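PDB 4E2H: chain length determinant protein, which probably sets the length distribution of lipopolysaccharide O-antigen chains from the inner membrane, through the periplasmic domain described here. Local coordinates for residues E157-A162 with A190-I195. Residues are numbered along the deposited sequence; the frame is centred on the assembly and turned at random.
Sequences EALQYA and ALESMI
Leu191 pushes its CD1 methyl against the backbone of helix 97-164 at Ala158, and this insertion forms the tight part of a nearly antiparallel helix pair. Leu191 CD1 lies 3.4 Å from Ala158 O and 3.8 Å from Ala158 CB. In Leu191, CD1 is anti to CA (chi2 -177°), which carries the methyl outward from the short helix, while the small alanine leaves the helix surface low enough to receive it. Ala158 O is already engaged by Ala162 N, in a helical hydrogen bond of 3.0 Å, so the leucine methyl packs beside a satisfied carbonyl. Leu186 and Leu183 add apolar cover to Leu191 and Ala158 respectively.

Leu159 runs past Leu191 in the reverse direction and divides its two methyls between neighbours: Leu159 CD1 settles 4.1 Å from Leu191 CB, and Leu159 CD2 meets Ile195 CD1 at 4.0 Å. Ile195 also leans on Ile155 and Gln156, one turn back along the long helix. The looser flank belongs to Glu192, a solvent-exposed residue whose CB stands 4.3 Å from Leu159 CD1.

The segment axes approach to 9.4 Å at 152°, folding the short helix back along the end of the long one. The contact centre is about 46 Å from the chain centre, consistent with the membrane-distal end of the elongated Wzz periplasmic fold. On the long helix, Glu157 OE2 hydrogen-bonds Thr200 OG1 of a second subunit. No hydrogen bond or salt bridge links the two segments, which implies that they are joined by apolar, non-directional methyl packing.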
ATOM      1  N   GLU C 157     -23.995 -35.432 -11.882  1.00 42.55           N
ATOM      2  CA  GLU C 157     -24.034 -35.915 -13.243  1.00 43.63           C
ATOM      3  C   GLU C 157     -23.499 -37.336 -13.302  1.00 46.78           C
ATOM      4  O   GLU C 157     -24.100 -38.227 -13.924  1.00 47.49           O
ATOM      5  CB  GLU C 157     -23.203 -34.991 -14.121  1.00 40.33           C
ATOM      6  CG  GLU C 157     -23.276 -35.256 -15.589  1.00 47.99           C
ATOM      7  CD  GLU C 157     -24.555 -34.700 -16.230  1.00 55.53           C
ATOM      8  OE1 GLU C 157     -25.412 -34.134 -15.486  1.00 54.19           O
ATOM      9  OE2 GLU C 157     -24.697 -34.829 -17.483  1.00 49.24           O
ATOM     10  N   ALA C 158     -22.371 -37.554 -12.639  1.00 36.05           N
ATOM     11  CA  ALA C 158     -21.739 -38.869 -12.677  1.00 38.99           C
ATOM     12  C   ALA C 158     -22.545 -39.923 -11.898  1.00 40.42           C
ATOM     13  O   ALA C 158     -22.287 -41.125 -12.005  1.00 37.35           O
ATOM     14  CB  ALA C 158     -20.317 -38.794 -12.154  1.00 37.51           C
ATOM     15  N   LEU C 159     -23.508 -39.472 -11.101  1.00 45.01           N
ATOM     16  CA  LEU C 159     -24.298 -40.396 -10.310  1.00 46.18           C
ATOM     17  C   LEU C 159     -25.213 -41.122 -11.267  1.00 49.26           C
ATOM     18  O   LEU C 159     -25.426 -42.331 -11.141  1.00 45.44           O
ATOM     19  CB  LEU C 159     -25.131 -39.667  -9.267  1.00 45.50           C
ATOM     20  CG  LEU C 159     -26.091 -40.541  -8.471  1.00 43.66           C
ATOM     21  CD1 LEU C 159     -25.317 -41.588  -7.705  1.00 45.35           C
ATOM     22  CD2 LEU C 159     -26.870 -39.671  -7.518  1.00 50.34           C
ATOM     23  N   GLN C 160     -25.750 -40.371 -12.226  1.00 49.21           N
ATOM     24  CA  GLN C 160     -26.548 -40.948 -13.290  1.00 47.37           C
ATOM     25  C   GLN C 160     -25.743 -42.019 -14.022  1.00 50.80           C
ATOM     26  O   GLN C 160     -26.195 -43.154 -14.160  1.00 51.84           O
ATOM     27  CB  GLN C 160     -26.969 -39.854 -14.261  1.00 50.34           C
ATOM     28  CG  GLN C 160     -27.940 -38.874 -13.658  1.00 52.26           C
ATOM     29  CD  GLN C 160     -28.384 -37.835 -14.660  1.00 63.84           C
ATOM     30  OE1 GLN C 160     -27.551 -37.197 -15.319  1.00 62.20           O
ATOM     31  NE2 GLN C 160     -29.707 -37.671 -14.805  1.00 62.43           N
ATOM     32  N   TYR C 161     -24.546 -41.666 -14.487  1.00 44.80           N
ATOM     33  CA  TYR C 161     -23.710 -42.631 -15.203  1.00 39.92           C
ATOM     34  C   TYR C 161     -23.577 -43.892 -14.367  1.00 40.22           C
ATOM     35  O   TYR C 161     -23.734 -44.997 -14.871  1.00 43.22           O
ATOM     36  CB  TYR C 161     -22.305 -42.077 -15.504  1.00 41.17           C
ATOM     37  CG  TYR C 161     -22.235 -40.682 -16.109  1.00 41.10           C
ATOM     38  CD1 TYR C 161     -23.315 -40.126 -16.779  1.00 39.28           C
ATOM     39  CD2 TYR C 161     -21.065 -39.930 -16.014  1.00 44.06           C
ATOM     40  CE1 TYR C 161     -23.236 -38.855 -17.332  1.00 46.21           C
ATOM     41  CE2 TYR C 161     -20.974 -38.656 -16.555  1.00 43.40           C
ATOM     42  CZ  TYR C 161     -22.060 -38.119 -17.215  1.00 46.15           C
ATOM     43  OH  TYR C 161     -21.977 -36.851 -17.766  1.00 44.21           O
ATOM     44  N   ALA C 162     -23.265 -43.740 -13.084  1.00 35.80           N
ATOM     45  CA  ALA C 162     -23.065 -44.923 -12.250  1.00 35.95           C
ATOM     46  C   ALA C 162     -24.376 -45.723 -12.088  1.00 37.29           C
ATOM     47  O   ALA C 162     -24.376 -46.926 -12.284  1.00 36.41           O
ATOM     48  CB  ALA C 162     -22.476 -44.564 -10.911  1.00 32.16           C
ATOM     49  N   ALA C 190     -21.078 -43.819  -2.915  1.00 48.35           N
ATOM     50  CA  ALA C 190     -20.212 -42.698  -2.546  1.00 50.78           C
ATOM     51  C   ALA C 190     -20.688 -41.376  -3.153  1.00 53.10           C
ATOM     52  O   ALA C 190     -20.808 -40.374  -2.444  1.00 52.96           O
ATOM     53  CB  ALA C 190     -18.769 -42.969  -2.938  1.00 44.93           C
ATOM     54  N   LEU C 191     -20.951 -41.363  -4.462  1.00 36.94           N
ATOM     55  CA  LEU C 191     -21.370 -40.126  -5.105  1.00 33.39           C
ATOM     56  C   LEU C 191     -22.644 -39.595  -4.434  1.00 36.95           C
ATOM     57  O   LEU C 191     -22.787 -38.392  -4.214  1.00 40.53           O
ATOM     58  CB  LEU C 191     -21.554 -40.306  -6.619  1.00 28.09           C
ATOM     59  CG  LEU C 191     -20.377 -40.786  -7.493  1.00 27.46           C
ATOM     60  CD1 LEU C 191     -20.796 -40.809  -8.955  1.00 31.60           C
ATOM     61  CD2 LEU C 191     -19.093 -39.937  -7.354  1.00 30.63           C
ATOM     62  N   GLU C 192     -23.545 -40.493  -4.065  1.00 56.10           N
ATOM     63  CA  GLU C 192     -24.822 -40.070  -3.518  1.00 58.39           C
ATOM     64  C   GLU C 192     -24.711 -39.394  -2.149  1.00 60.92           C
ATOM     65  O   GLU C 192     -25.320 -38.348  -1.918  1.00 62.35           O
ATOM     66  CB  GLU C 192     -25.795 -41.231  -3.453  1.00 56.83           C
ATOM     67  CG  GLU C 192     -27.220 -40.768  -3.353  1.00 63.75           C
ATOM     68  CD  GLU C 192     -28.216 -41.870  -3.674  1.00 76.02           C
ATOM     69  OE1 GLU C 192     -27.778 -43.000  -4.022  1.00 71.74           O
ATOM     70  OE2 GLU C 192     -29.441 -41.604  -3.582  1.00 81.14           O
ATOM     71  N   SER C 193     -23.969 -40.005  -1.233  1.00 67.04           N
ATOM     72  CA  SER C 193     -23.647 -39.362   0.031  1.00 65.99           C
ATOM     73  C   SER C 193     -22.413 -38.550  -0.285  1.00 68.84           C
ATOM     74  O   SER C 193     -21.319 -39.105  -0.352  1.00 73.86           O
ATOM     75  CB  SER C 193     -23.300 -40.403   1.084  1.00 73.10           C
ATOM     76  OG  SER C 193     -22.230 -39.944   1.901  1.00 71.24           O
HETATM   77  N   MSE C 194     -22.582 -37.250  -0.478  1.00 49.44           N
HETATM   78  CA  MSE C 194     -21.566 -36.425  -1.114  1.00 49.55           C
HETATM   79  C   MSE C 194     -22.372 -35.275  -1.642  1.00 49.03           C
HETATM   80  O   MSE C 194     -22.066 -34.121  -1.374  1.00 53.50           O
HETATM   81  CB  MSE C 194     -20.890 -37.196  -2.246  1.00 46.11           C
HETATM   82  CG  MSE C 194     -19.792 -36.443  -2.985  1.00 46.88           C
HETATM   83 SE   MSE C 194     -18.144 -37.528  -3.204  0.66 55.73          SE
HETATM   84  CE  MSE C 194     -17.935 -37.351  -5.140  1.00 38.77           C
ATOM     85  N   ILE C 195     -23.439 -35.609  -2.355  1.00 43.85           N
ATOM     86  CA  ILE C 195     -24.501 -34.661  -2.646  1.00 46.26           C
ATOM     87  C   ILE C 195     -25.347 -34.466  -1.382  1.00 49.60           C
ATOM     88  O   ILE C 195     -25.757 -33.350  -1.066  1.00 55.06           O
ATOM     89  CB  ILE C 195     -25.374 -35.151  -3.841  1.00 46.14           C
ATOM     90  CG1 ILE C 195     -24.479 -35.368  -5.069  1.00 43.47           C
ATOM     91  CG2 ILE C 195     -26.469 -34.152  -4.164  1.00 42.03           C
ATOM     92  CD1 ILE C 195     -24.964 -36.472  -5.996  1.00 44.23           C
TER